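Local coordinates for protein beta-galacturonidase (Eisenbergiella tayi, PDB 6NCW) that hydrolyses beta-galacturonides as a glycoside hydrolase family 2 enzyme, and may share the beta-glucuronidase activity generally assigned to its family, at residues A[40-45]-A[133-138]; A[53-58]-A[115-120]; A[70-75]-A[140-145]; A[90-95]-A[122-127]; A[94-99]-A[354-359]. All coordinates share one frame; numbering follows the deposited sequence.

Interaction 1 of 5, residues A[40-45]-A[133-138]; sequences PGCWEN and QSYGGI
The backbones of 40-45 and 133-138 run roughly against each other, their end-to-end directions 141° apart, and two backbone hydrogen bonds join them, Gly41 N to Ile138 O at 2.9 Å and Trp43 N to Gly136 O at 2.9 Å. Trp43 lays its indole over Gly136, whose CA stands 3.4 Å from the centroid of the six-membered ring, almost on its normal, a CH-pi contact made possible because Gly136 carries no side chain. The indole NE1 is held elsewhere, by Tyr52 O. Beside it Glu44 folds back at its middle bond (chi2 89°), which brings OE1 to Gly136 N at 3.0 Å; the bond is nearly straight, 172° at the hydrogen, and uses the syn lone pair. The same oxygen lies at the edge of the Tyr135 ring, 3.5 Å from Tyr135 CD2, with carboxylate and ring almost perpendicular. Cys42 SG touches Tyr135 CB at 3.7 Å and reaches the ring obliquely, while Tyr135 OH bonds to Asp280. Gly136 is thus gripped at both N and O and pressed under the indole, and its N-H would be expected to stabilise negative charge on the buried Glu44 carboxylate.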
# COMPACT_ATOMS: atom_id res chain seq x y z
N PRO A 40 -16.03 27.96 -0.90
CA PRO A 40 -14.57 27.86 -0.79
C PRO A 40 -13.99 26.67 -1.56
O PRO A 40 -14.71 25.70 -1.81
CB PRO A 40 -14.33 27.67 0.71
CG PRO A 40 -15.60 27.06 1.21
CD PRO A 40 -16.70 27.69 0.38
N GLY A 41 -12.71 26.77 -1.92
CA GLY A 41 -12.03 25.69 -2.64
C GLY A 41 -10.61 26.10 -2.97
O GLY A 41 -10.25 27.28 -2.92
N CYS A 42 -9.80 25.10 -3.29
CA CYS A 42 -8.45 25.33 -3.79
C CYS A 42 -8.34 24.72 -5.17
O CYS A 42 -8.78 23.58 -5.37
CB CYS A 42 -7.39 24.71 -2.86
SG CYS A 42 -7.38 25.48 -1.25
N TRP A 43 -7.75 25.45 -6.11
CA TRP A 43 -7.77 24.91 -7.46
C TRP A 43 -6.82 23.74 -7.64
O TRP A 43 -6.92 23.03 -8.64
CB TRP A 43 -7.49 25.99 -8.51
CG TRP A 43 -6.12 26.56 -8.51
CD1 TRP A 43 -4.93 25.88 -8.66
CD2 TRP A 43 -5.78 27.94 -8.39
NE1 TRP A 43 -3.88 26.76 -8.63
CE2 TRP A 43 -4.37 28.03 -8.47
CE3 TRP A 43 -6.54 29.11 -8.20
CZ2 TRP A 43 -3.70 29.26 -8.37
CZ3 TRP A 43 -5.87 30.33 -8.10
CH2 TRP A 43 -4.46 30.39 -8.19
N GLU A 44 -5.91 23.49 -6.69
CA GLU A 44 -5.08 22.29 -6.77
C GLU A 44 -5.91 21.03 -6.62
O GLU A 44 -5.44 19.94 -6.96
CB GLU A 44 -3.98 22.32 -5.71
CG GLU A 44 -2.84 23.27 -6.05
CD GLU A 44 -3.07 24.69 -5.53
OE1 GLU A 44 -4.23 25.04 -5.17
OE2 GLU A 44 -2.08 25.45 -5.47
N ASN A 45 -7.14 21.15 -6.14
CA ASN A 45 -8.07 20.04 -6.07
C ASN A 45 -8.96 19.93 -7.30
O ASN A 45 -9.73 18.96 -7.40
CB ASN A 45 -8.93 20.21 -4.81
CG ASN A 45 -8.07 20.34 -3.57
OD1 ASN A 45 -8.26 21.24 -2.76
ND2 ASN A 45 -7.07 19.44 -3.45
N GLN A 133 2.18 23.63 1.68
CA GLN A 133 1.75 24.07 0.35
C GLN A 133 1.10 25.45 0.42
O GLN A 133 0.33 25.73 1.35
CB GLN A 133 0.78 23.05 -0.26
CG GLN A 133 0.21 23.44 -1.65
CD GLN A 133 1.29 23.52 -2.73
OE1 GLN A 133 2.06 24.48 -2.79
NE2 GLN A 133 1.34 22.51 -3.57
N SER A 134 1.43 26.31 -0.55
CA SER A 134 0.71 27.59 -0.75
C SER A 134 -0.29 27.36 -1.87
O SER A 134 0.07 27.36 -3.05
CB SER A 134 1.67 28.72 -1.13
OG SER A 134 2.43 29.12 -0.01
N TYR A 135 -1.57 27.17 -1.50
CA TYR A 135 -2.59 26.83 -2.48
C TYR A 135 -3.03 28.08 -3.24
O TYR A 135 -2.60 29.19 -2.96
CB TYR A 135 -3.78 26.15 -1.79
CG TYR A 135 -3.47 24.75 -1.24
CD1 TYR A 135 -3.07 24.56 0.09
CD2 TYR A 135 -3.55 23.63 -2.06
CE1 TYR A 135 -2.76 23.26 0.58
CE2 TYR A 135 -3.27 22.35 -1.58
CZ TYR A 135 -2.87 22.17 -0.27
OH TYR A 135 -2.58 20.89 0.15
N GLY A 136 -3.86 27.89 -4.25
CA GLY A 136 -4.48 29.00 -4.97
C GLY A 136 -5.98 28.88 -4.87
O GLY A 136 -6.53 27.78 -5.00
N GLY A 137 -6.65 30.00 -4.65
CA GLY A 137 -8.09 30.01 -4.72
C GLY A 137 -8.77 30.79 -3.63
O GLY A 137 -8.12 31.38 -2.76
N ILE A 138 -10.10 30.80 -3.67
CA ILE A 138 -10.91 31.43 -2.62
C ILE A 138 -11.15 30.32 -1.60
O ILE A 138 -12.15 29.59 -1.66
CB ILE A 138 -12.21 32.01 -3.17
CG1 ILE A 138 -11.94 32.88 -4.41
CG2 ILE A 138 -12.93 32.79 -2.09
CD1 ILE A 138 -13.18 33.62 -4.93

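Interaction 2 of 5, residues A[53-58]-A[115-120]; sequences RGQASY and IADNSF
Arg53 lays its guanidinium flat on the Phe120 ring, the centres 4.3 Å apart and the planes 13° from parallel, a cation-pi stack. Over the opposite face of the guanidinium lies the amide of Asn118, and in its plane Arg53 NH1 donates to Asn118 O at 2.9 Å. A bend at chi3 (-33°) curls the arginine back along 118-120 to allow this. One residue on, Gly54 N bonds to Asn118 OD1 at 2.9 Å, and Asn118 N returns a bond of 3.2 Å to Gly54 O. The first torsion of Asn118 (69°) puts its CG between backbone N and carbonyl carbon, which turns OD1 toward Gly54. Deeper in the sheet Ala56 and Ala116 form a hydrogen-bonded antiparallel pair, Ala56 N to Ala116 O and Ala116 N to Ala56 O, each 2.9 Å. Next to it, a water linking Gln55 NE2 and Asp117 OD2 spans the non-hydrogen-bonded pair.

In the next shell Asp117 OD1 accepts from Ser119 N at 2.9 Å, the Asx turn with which the chain leaves the strand, and also from Ser119 OG through its syn lone pair. Arg53 NH2 donates to Gln133 OE1, and NH1 also to Ser134 O. The guanidinium is held by Asn118 O in its plane, by further oxygens at NH1 and NH2, and by a ring on one face, tying the ends of two neighbouring strands to the 133-138 loop.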
# COMPACT_ATOMS: atom_id res chain seq x y z
N ARG A 53 0.40 26.81 -10.79
CA ARG A 53 0.86 27.95 -10.01
C ARG A 53 0.85 29.19 -10.90
O ARG A 53 1.46 29.18 -11.97
CB ARG A 53 2.26 27.73 -9.41
CG ARG A 53 2.65 28.91 -8.53
CD ARG A 53 3.57 28.59 -7.39
NE ARG A 53 3.39 27.25 -6.81
CZ ARG A 53 2.76 26.99 -5.66
NH1 ARG A 53 2.20 27.96 -4.94
NH2 ARG A 53 2.69 25.74 -5.22
N GLY A 54 0.17 30.23 -10.45
CA GLY A 54 -0.07 31.40 -11.29
C GLY A 54 -1.29 32.16 -10.81
O GLY A 54 -1.71 32.01 -9.66
N GLN A 55 -1.84 32.96 -11.71
CA GLN A 55 -3.09 33.68 -11.50
C GLN A 55 -4.27 32.92 -12.07
O GLN A 55 -4.16 32.23 -13.09
CB GLN A 55 -3.07 35.06 -12.17
CG GLN A 55 -1.96 35.99 -11.74
CD GLN A 55 -2.00 37.27 -12.56
OE1 GLN A 55 -2.09 37.21 -13.79
NE2 GLN A 55 -1.95 38.41 -11.89
N ALA A 56 -5.43 33.10 -11.45
CA ALA A 56 -6.67 32.58 -11.99
C ALA A 56 -7.80 33.53 -11.61
O ALA A 56 -7.68 34.32 -10.68
CB ALA A 56 -6.94 31.16 -11.49
N SER A 57 -8.91 33.46 -12.35
CA SER A 57 -10.04 34.34 -12.11
C SER A 57 -11.26 33.56 -11.61
O SER A 57 -11.64 32.55 -12.22
CB SER A 57 -10.41 35.14 -13.37
OG SER A 57 -11.81 35.30 -13.46
N TYR A 58 -11.87 34.06 -10.54
CA TYR A 58 -13.17 33.59 -10.05
C TYR A 58 -14.20 34.69 -10.24
O TYR A 58 -13.95 35.85 -9.89
CB TYR A 58 -13.12 33.23 -8.56
CG TYR A 58 -12.31 32.00 -8.18
CD1 TYR A 58 -12.96 30.81 -7.85
CD2 TYR A 58 -10.92 32.05 -8.11
CE1 TYR A 58 -12.23 29.68 -7.47
CE2 TYR A 58 -10.19 30.91 -7.74
CZ TYR A 58 -10.85 29.74 -7.42
OH TYR A 58 -10.14 28.61 -7.06
N ILE A 115 -9.33 37.95 -8.70
CA ILE A 115 -8.10 37.39 -9.27
C ILE A 115 -7.30 36.85 -8.09
O ILE A 115 -6.88 37.61 -7.21
CB ILE A 115 -7.30 38.44 -10.05
CG1 ILE A 115 -8.20 39.26 -10.99
CG2 ILE A 115 -6.17 37.77 -10.83
CD1 ILE A 115 -8.76 38.46 -12.12
N ALA A 116 -7.12 35.53 -8.05
CA ALA A 116 -6.32 34.87 -7.03
C ALA A 116 -4.99 34.44 -7.64
O ALA A 116 -4.94 34.00 -8.79
CB ALA A 116 -7.03 33.65 -6.45
N ASP A 117 -3.94 34.54 -6.84
CA ASP A 117 -2.58 34.31 -7.30
C ASP A 117 -1.80 33.58 -6.20
O ASP A 117 -1.77 34.06 -5.07
CB ASP A 117 -1.92 35.64 -7.65
CG ASP A 117 -0.55 35.48 -8.25
OD1 ASP A 117 -0.14 34.32 -8.53
OD2 ASP A 117 0.11 36.51 -8.47
N ASN A 118 -1.20 32.44 -6.54
CA ASN A 118 -0.35 31.69 -5.60
C ASN A 118 1.11 31.65 -6.04
O ASN A 118 1.89 30.83 -5.53
CB ASN A 118 -0.92 30.28 -5.36
CG ASN A 118 -0.81 29.36 -6.57
OD1 ASN A 118 -0.42 29.76 -7.67
ND2 ASN A 118 -1.18 28.09 -6.37
N SER A 119 1.51 32.52 -6.97
CA SER A 119 2.89 32.60 -7.43
C SER A 119 3.84 32.89 -6.28
O SER A 119 3.52 33.63 -5.35
CB SER A 119 3.05 33.71 -8.48
OG SER A 119 2.25 33.47 -9.62
N PHE A 120 5.04 32.32 -6.37
CA PHE A 120 6.15 32.72 -5.53
C PHE A 120 6.99 33.77 -6.25
O PHE A 120 7.03 33.81 -7.48
CB PHE A 120 7.05 31.52 -5.18
CG PHE A 120 6.36 30.41 -4.44
CD1 PHE A 120 5.54 30.68 -3.35
CD2 PHE A 120 6.55 29.10 -4.81
CE1 PHE A 120 4.94 29.64 -2.67
CE2 PHE A 120 5.96 28.08 -4.14
CZ PHE A 120 5.14 28.34 -3.07
O HOH W 1 -1.43 38.69 -8.73

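Interaction 3 of 5, residues A[70-75]-A[140-145]; sequences LEFKGV and RGVVLE
The Phe72 ring is met obliquely by the methyls of Val142, Phe72 CD2 lying 3.6 Å from Val142 CG2; the two side chains lie alongside and point the same way, and a water sits at the ring edge, in its plane. Phe98, on the adjoining strand, meets the same ring with nearly parallel planes. The other flat group, the Arg140 guanidinium, has a water in its plane that accepts from NH1 and donates to Lys73 O at 2.6 Å. Its NH2 forms a salt bridge with Glu279. Farther along the face that bears Phe72, Leu70 CD2 touches Leu144 CD1 at 3.9 Å.

Lys73 bends at chi2 (-67°) and folds back so that its NZ forms a salt bridge with Glu71 OE2 at 2.8 Å, approaching from above the carboxylate plane; Glu317 is a second partner. Between the faces run antiparallel backbone bonds, Glu71 N to Val143 O at 2.8 Å and Val143 N to Glu71 O at 2.9 Å, continued by Lys73 N to Gly141 O at 2.9 Å. One face of the pair is apolar; the other, with Glu71 beside Val143, is partly charged, and Lys73 bridges Glu71 and Glu317, which would partly offset their negative charge.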
# COMPACT_ATOMS: atom_id res chain seq x y z
N LEU A 70 -18.05 43.79 1.01
CA LEU A 70 -17.71 42.41 0.68
C LEU A 70 -16.61 41.96 1.64
O LEU A 70 -15.51 42.53 1.63
CB LEU A 70 -17.23 42.30 -0.76
CG LEU A 70 -18.27 42.65 -1.82
CD1 LEU A 70 -17.58 43.24 -3.04
CD2 LEU A 70 -19.05 41.42 -2.19
N GLU A 71 -16.91 40.95 2.46
CA GLU A 71 -15.90 40.37 3.34
C GLU A 71 -15.37 39.06 2.75
O GLU A 71 -16.15 38.16 2.41
CB GLU A 71 -16.43 40.11 4.75
CG GLU A 71 -15.28 39.57 5.65
CD GLU A 71 -15.70 39.27 7.07
OE1 GLU A 71 -16.91 39.22 7.35
OE2 GLU A 71 -14.78 39.09 7.91
N PHE A 72 -14.06 38.98 2.62
CA PHE A 72 -13.37 37.77 2.17
C PHE A 72 -12.63 37.15 3.35
O PHE A 72 -11.76 37.79 3.95
CB PHE A 72 -12.41 38.11 1.04
CG PHE A 72 -13.11 38.62 -0.19
CD1 PHE A 72 -13.44 39.97 -0.30
CD2 PHE A 72 -13.47 37.75 -1.21
CE1 PHE A 72 -14.11 40.44 -1.44
CE2 PHE A 72 -14.14 38.22 -2.35
CZ PHE A 72 -14.46 39.56 -2.45
N LYS A 73 -12.99 35.91 3.69
CA LYS A 73 -12.37 35.27 4.84
C LYS A 73 -11.00 34.67 4.52
O LYS A 73 -10.19 34.51 5.43
CB LYS A 73 -13.28 34.18 5.41
CG LYS A 73 -14.56 34.71 6.06
CD LYS A 73 -14.27 35.51 7.32
CE LYS A 73 -15.58 35.89 8.03
NZ LYS A 73 -15.37 36.70 9.26
N GLY A 74 -10.74 34.34 3.26
CA GLY A 74 -9.40 33.99 2.85
C GLY A 74 -9.29 33.77 1.36
O GLY A 74 -10.07 33.02 0.78
N VAL A 75 -8.32 34.41 0.72
CA VAL A 75 -7.99 34.17 -0.68
C VAL A 75 -6.51 33.79 -0.74
O VAL A 75 -5.66 34.57 -0.29
CB VAL A 75 -8.28 35.39 -1.57
CG1 VAL A 75 -7.93 35.09 -3.02
CG2 VAL A 75 -9.75 35.86 -1.45
N ARG A 140 -11.55 30.35 1.82
CA ARG A 140 -12.54 30.53 2.89
C ARG A 140 -13.68 31.39 2.34
O ARG A 140 -13.64 31.83 1.19
CB ARG A 140 -11.91 31.13 4.16
CG ARG A 140 -10.78 30.29 4.75
CD ARG A 140 -10.16 30.94 5.96
NE ARG A 140 -8.92 30.25 6.34
CZ ARG A 140 -7.99 30.77 7.13
NH1 ARG A 140 -8.14 31.98 7.65
NH2 ARG A 140 -6.89 30.06 7.40
N GLY A 141 -14.70 31.62 3.14
CA GLY A 141 -15.97 32.11 2.63
C GLY A 141 -15.95 33.57 2.18
O GLY A 141 -14.97 34.30 2.35
N VAL A 142 -17.08 33.98 1.59
CA VAL A 142 -17.28 35.33 1.06
C VAL A 142 -18.67 35.80 1.46
O VAL A 142 -19.65 35.06 1.31
CB VAL A 142 -17.11 35.40 -0.47
CG1 VAL A 142 -17.39 36.80 -0.98
CG2 VAL A 142 -15.72 34.95 -0.89
N VAL A 143 -18.77 37.04 1.95
CA VAL A 143 -20.01 37.56 2.51
C VAL A 143 -20.30 38.93 1.90
O VAL A 143 -19.43 39.80 1.88
CB VAL A 143 -19.95 37.69 4.05
CG1 VAL A 143 -21.27 38.29 4.57
CG2 VAL A 143 -19.73 36.34 4.68
N LEU A 144 -21.53 39.10 1.39
CA LEU A 144 -22.02 40.39 0.92
C LEU A 144 -22.93 41.01 1.99
O LEU A 144 -23.87 40.37 2.44
CB LEU A 144 -22.81 40.25 -0.38
CG LEU A 144 -23.60 41.52 -0.81
CD1 LEU A 144 -22.68 42.64 -1.26
CD2 LEU A 144 -24.65 41.20 -1.89
N GLU A 145 -22.62 42.24 2.38
CA GLU A 145 -23.38 42.97 3.38
C GLU A 145 -23.85 44.29 2.78
O GLU A 145 -23.08 44.99 2.13
CB GLU A 145 -22.54 43.25 4.62
CG GLU A 145 -22.02 42.01 5.32
CD GLU A 145 -21.08 42.36 6.46
OE1 GLU A 145 -20.65 43.52 6.49
OE2 GLU A 145 -20.77 41.48 7.30
O HOH W 2 -10.79 33.68 7.85
O HOH W 3 -12.46 34.67 0.85

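Interaction 4 of 5, residues A[90-95]-A[122-127]; sequences SHYNAY and PDSALH
Hydrogen bonds converge on Tyr92 OH from the turn of 122-127: it accepts from Leu126 N at 3.0 Å and from His127 N at 2.8 Å. Its CG stands anti to the backbone N (chi1 177°), which carries the phenol straight across to that turn. Ser124 OG lies beside the hydroxyl, in the plane of the ring, at a modelled distance too short to be taken at face value. The same OG donates to His127 O at 2.6 Å on a carbonyl lone pair, closing the turn. A separate bond of 3.3 Å runs from Ala94 N to His127 NE2; this leaves His127 ND1 for Ser134 OG and suggests a proton on ND1.

Aromatic contacts are built around His127. Its edge points at the face of Tyr92 in an offset edge-to-face pair, centroids 5.8 Å apart and planes at 78°. Tyr95 is near parallel to it (20°) but displaced, with little ring-on-ring contact. Apolar packing adds Leu126 CG, 3.9 Å from Tyr92 CE2. The three rings form an aromatic cluster where strand 86-92 ends and the loops of the N-terminal beta-sandwich face the barrel; the Tyr95 side chain is about 8 Å from that of His312, a galacturonate-binding residue.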
# COMPACT_ATOMS: atom_id res chain seq x y z
N SER A 90 -7.52 44.87 -2.83
CA SER A 90 -6.47 43.87 -3.00
C SER A 90 -6.00 43.41 -1.63
O SER A 90 -6.26 44.06 -0.61
CB SER A 90 -5.31 44.42 -3.82
OG SER A 90 -4.51 45.27 -3.03
N HIS A 91 -5.31 42.27 -1.61
CA HIS A 91 -4.92 41.66 -0.35
C HIS A 91 -3.76 40.70 -0.56
O HIS A 91 -3.61 40.11 -1.63
CB HIS A 91 -6.09 40.92 0.30
CG HIS A 91 -5.80 40.41 1.68
ND1 HIS A 91 -5.55 39.08 1.95
CD2 HIS A 91 -5.76 41.06 2.87
CE1 HIS A 91 -5.37 38.94 3.26
NE2 HIS A 91 -5.49 40.12 3.83
N TYR A 92 -2.93 40.58 0.47
CA TYR A 92 -1.88 39.58 0.54
C TYR A 92 -2.02 38.82 1.86
O TYR A 92 -2.31 39.43 2.90
CB TYR A 92 -0.47 40.19 0.46
CG TYR A 92 0.63 39.16 0.61
CD1 TYR A 92 1.11 38.49 -0.50
CD2 TYR A 92 1.15 38.82 1.87
CE1 TYR A 92 2.11 37.52 -0.38
CE2 TYR A 92 2.15 37.84 2.01
CZ TYR A 92 2.62 37.19 0.87
OH TYR A 92 3.62 36.22 0.95
N ASN A 93 -1.82 37.50 1.78
CA ASN A 93 -1.80 36.50 2.86
C ASN A 93 -3.07 35.67 2.82
O ASN A 93 -4.18 36.21 2.94
CB ASN A 93 -1.63 37.12 4.25
CG ASN A 93 -1.20 36.09 5.30
OD1 ASN A 93 -0.26 35.31 5.08
ND2 ASN A 93 -1.87 36.08 6.44
N ALA A 94 -2.92 34.36 2.68
CA ALA A 94 -4.05 33.47 2.45
C ALA A 94 -4.93 33.31 3.67
O ALA A 94 -6.07 32.84 3.55
CB ALA A 94 -3.55 32.09 2.01
N TYR A 95 -4.44 33.66 4.85
CA TYR A 95 -4.95 33.08 6.07
C TYR A 95 -5.65 34.06 6.99
O TYR A 95 -6.11 33.65 8.06
CB TYR A 95 -3.79 32.39 6.82
CG TYR A 95 -3.00 31.40 6.00
CD1 TYR A 95 -3.55 30.17 5.63
CD2 TYR A 95 -1.69 31.69 5.60
CE1 TYR A 95 -2.80 29.24 4.89
CE2 TYR A 95 -0.94 30.77 4.87
CZ TYR A 95 -1.50 29.56 4.51
OH TYR A 95 -0.75 28.66 3.77
N PRO A 122 9.43 37.82 -5.58
CA PRO A 122 9.85 38.92 -4.69
C PRO A 122 8.72 39.66 -4.00
O PRO A 122 8.93 40.23 -2.92
CB PRO A 122 10.61 39.86 -5.63
CG PRO A 122 11.02 39.01 -6.78
CD PRO A 122 9.95 37.99 -6.95
N ASP A 123 7.53 39.71 -4.61
CA ASP A 123 6.42 40.42 -3.98
C ASP A 123 5.90 39.70 -2.74
O ASP A 123 5.22 40.32 -1.92
CB ASP A 123 5.25 40.59 -4.96
CG ASP A 123 5.62 41.38 -6.21
OD1 ASP A 123 6.71 42.00 -6.24
OD2 ASP A 123 4.80 41.39 -7.16
N SER A 124 6.21 38.41 -2.60
CA SER A 124 5.61 37.56 -1.57
C SER A 124 6.69 37.17 -0.56
O SER A 124 7.56 36.35 -0.87
CB SER A 124 4.97 36.33 -2.19
OG SER A 124 4.47 35.47 -1.19
N ALA A 125 6.64 37.76 0.64
CA ALA A 125 7.67 37.48 1.64
C ALA A 125 7.29 36.37 2.61
O ALA A 125 8.17 35.78 3.24
CB ALA A 125 8.00 38.75 2.42
N LEU A 126 6.00 36.07 2.73
CA LEU A 126 5.52 35.04 3.65
C LEU A 126 5.28 33.72 2.94
O LEU A 126 5.80 32.68 3.35
CB LEU A 126 4.24 35.55 4.36
CG LEU A 126 4.38 36.92 5.04
CD1 LEU A 126 3.10 37.30 5.79
CD2 LEU A 126 5.56 36.96 5.99
N HIS A 127 4.51 33.74 1.85
CA HIS A 127 4.33 32.58 1.00
C HIS A 127 5.57 32.41 0.13
O HIS A 127 5.78 33.21 -0.79
CB HIS A 127 3.09 32.73 0.13
CG HIS A 127 1.83 32.67 0.92
ND1 HIS A 127 1.18 31.49 1.19
CD2 HIS A 127 1.11 33.65 1.52
CE1 HIS A 127 0.10 31.74 1.90
NE2 HIS A 127 0.03 33.04 2.11

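Interaction 5 of 5, residues A[94-99]-A[354-359]; sequences AYTPFD and GDCIRE
Thr96 and Glu359 meet at the seam between the N-terminal beta-sandwich, where 94-99 leads into strand 98-105, and the TIM barrel, whose helix 349-364 supplies 354-359. Thr96 OG1 donates to Glu359 OE2 at 2.8 Å, meeting the carboxylate oxygen nearly end-on along its C-O bond. The two side chains cross at about a right angle, and their stems also touch, Thr96 CB to Glu359 CB at 3.8 Å. With chi1 at 46°, the threonine hydroxyl sits between its own backbone N and carbonyl carbon; its methyl is thereby turned to the helix, where Thr96 CG2 lies 3.9 Å from Cys356 SG and 3.8 Å from Cys356 O. Glu359 extends from the helix beyond CG, passing Pro97 O, which is 3.6 Å from Glu359 CD.

Neither polar atom relies on this bond alone. Glu359 OE2 also accepts from His91 NE2, whose ring stacks on Phe98, and Thr96 OG1 also accepts from Asn93 ND2. Negative charge on Glu359 would probably be stabilised by its two donors. On the barrel side, Ile357 packs against helix 384-400. The arrangement is that of an outer helix of a (beta/alpha)8 barrel, one that connects parallel strands 329-333 and 370-374 and here docks against a beta-sandwich domain of a family 2 glycosidase.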
# COMPACT_ATOMS: atom_id res chain seq x y z
N ALA A 94 -2.92 34.36 2.68
CA ALA A 94 -4.05 33.47 2.45
C ALA A 94 -4.93 33.31 3.67
O ALA A 94 -6.07 32.84 3.55
CB ALA A 94 -3.55 32.09 2.01
N TYR A 95 -4.44 33.66 4.85
CA TYR A 95 -4.95 33.08 6.07
C TYR A 95 -5.65 34.06 6.99
O TYR A 95 -6.11 33.65 8.06
CB TYR A 95 -3.79 32.39 6.82
CG TYR A 95 -3.00 31.40 6.00
CD1 TYR A 95 -3.55 30.17 5.63
CD2 TYR A 95 -1.69 31.69 5.60
CE1 TYR A 95 -2.80 29.24 4.89
CE2 TYR A 95 -0.94 30.77 4.87
CZ TYR A 95 -1.50 29.56 4.51
OH TYR A 95 -0.75 28.66 3.77
N THR A 96 -5.76 35.34 6.60
CA THR A 96 -6.44 36.36 7.38
C THR A 96 -7.54 37.02 6.55
O THR A 96 -7.41 37.16 5.33
CB THR A 96 -5.45 37.42 7.88
OG1 THR A 96 -4.59 37.83 6.81
CG2 THR A 96 -4.60 36.86 9.04
N PRO A 97 -8.64 37.42 7.18
CA PRO A 97 -9.76 38.00 6.43
C PRO A 97 -9.50 39.46 6.10
O PRO A 97 -8.67 40.14 6.71
CB PRO A 97 -10.95 37.86 7.39
CG PRO A 97 -10.34 37.82 8.75
CD PRO A 97 -8.92 37.30 8.63
N PHE A 98 -10.21 39.93 5.08
CA PHE A 98 -10.14 41.33 4.65
C PHE A 98 -11.50 41.70 4.07
O PHE A 98 -12.35 40.84 3.85
CB PHE A 98 -9.01 41.58 3.63
CG PHE A 98 -9.16 40.82 2.30
CD1 PHE A 98 -8.80 39.49 2.19
CD2 PHE A 98 -9.65 41.47 1.17
CE1 PHE A 98 -8.91 38.81 0.97
CE2 PHE A 98 -9.77 40.81 -0.04
CZ PHE A 98 -9.40 39.47 -0.15
N ASP A 99 -11.71 42.99 3.84
CA ASP A 99 -12.99 43.42 3.28
C ASP A 99 -12.81 44.53 2.25
O ASP A 99 -11.78 45.22 2.21
CB ASP A 99 -14.00 43.85 4.38
CG ASP A 99 -13.60 45.16 5.10
OD1 ASP A 99 -12.70 45.89 4.65
OD2 ASP A 99 -14.22 45.44 6.15
N GLY A 354 3.28 42.65 9.92
CA GLY A 354 2.40 43.59 10.60
C GLY A 354 0.96 43.48 10.15
O GLY A 354 0.04 43.48 10.97
N ASP A 355 0.73 43.39 8.83
CA ASP A 355 -0.63 43.24 8.32
C ASP A 355 -1.29 41.95 8.83
O ASP A 355 -2.45 41.95 9.24
CB ASP A 355 -0.64 43.27 6.79
CG ASP A 355 -0.38 44.67 6.23
OD1 ASP A 355 -0.52 45.66 6.97
OD2 ASP A 355 -0.05 44.77 5.03
N CYS A 356 -0.56 40.84 8.77
CA CYS A 356 -1.11 39.57 9.25
C CYS A 356 -1.45 39.66 10.73
O CYS A 356 -2.54 39.26 11.15
CB CYS A 356 -0.12 38.43 8.99
SG CYS A 356 -0.69 36.76 9.56
N ILE A 357 -0.53 40.18 11.54
CA ILE A 357 -0.79 40.30 12.97
C ILE A 357 -2.01 41.19 13.24
O ILE A 357 -2.89 40.85 14.03
CB ILE A 357 0.46 40.82 13.68
CG1 ILE A 357 1.60 39.79 13.56
CG2 ILE A 357 0.14 41.18 15.15
CD1 ILE A 357 2.81 40.17 14.38
N ARG A 358 -2.05 42.36 12.60
CA ARG A 358 -3.18 43.27 12.82
C ARG A 358 -4.50 42.60 12.49
O ARG A 358 -5.45 42.63 13.29
CB ARG A 358 -3.02 44.54 11.99
CG ARG A 358 -2.11 45.57 12.62
CD ARG A 358 -2.06 46.84 11.77
NE ARG A 358 -1.30 46.62 10.55
CZ ARG A 358 0.01 46.84 10.43
NH1 ARG A 358 0.70 47.30 11.47
NH2 ARG A 358 0.62 46.60 9.28
N GLU A 359 -4.58 41.95 11.32
CA GLU A 359 -5.83 41.34 10.89
C GLU A 359 -6.19 40.14 11.77
O GLU A 359 -7.36 39.97 12.13
CB GLU A 359 -5.72 40.93 9.43
CG GLU A 359 -5.68 42.15 8.49
CD GLU A 359 -5.43 41.74 7.05
OE1 GLU A 359 -5.68 42.55 6.14
OE2 GLU A 359 -4.99 40.59 6.82

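Interactions 1 and 2 adjoin, with centres 9 Å apart, and are tied by Arg53 NH2 to Gln133 OE1 at 2.8 Å. Interaction 4 joins this group through His127 ND1 and Ser134 OG, 2.9 Å apart, and shares Ala94 and Tyr95 with interaction 5. Interaction 3 belongs to the other sheet of the sandwich: Arg140 NH1 reaches Tyr95 O at 2.7 Å, and Phe72 N pairs with Phe98 O at 2.8 Å, linking it to interaction 5. The loop following strand 109-117 runs through interactions 4 and 1 and also carries Asp131, a galacturonate-binding residue. Side chains of Ser134 and Cys356 lie about 10 Å from those of Arg337 and His312, respectively, placing interactions 1 and 5 near the sugar site.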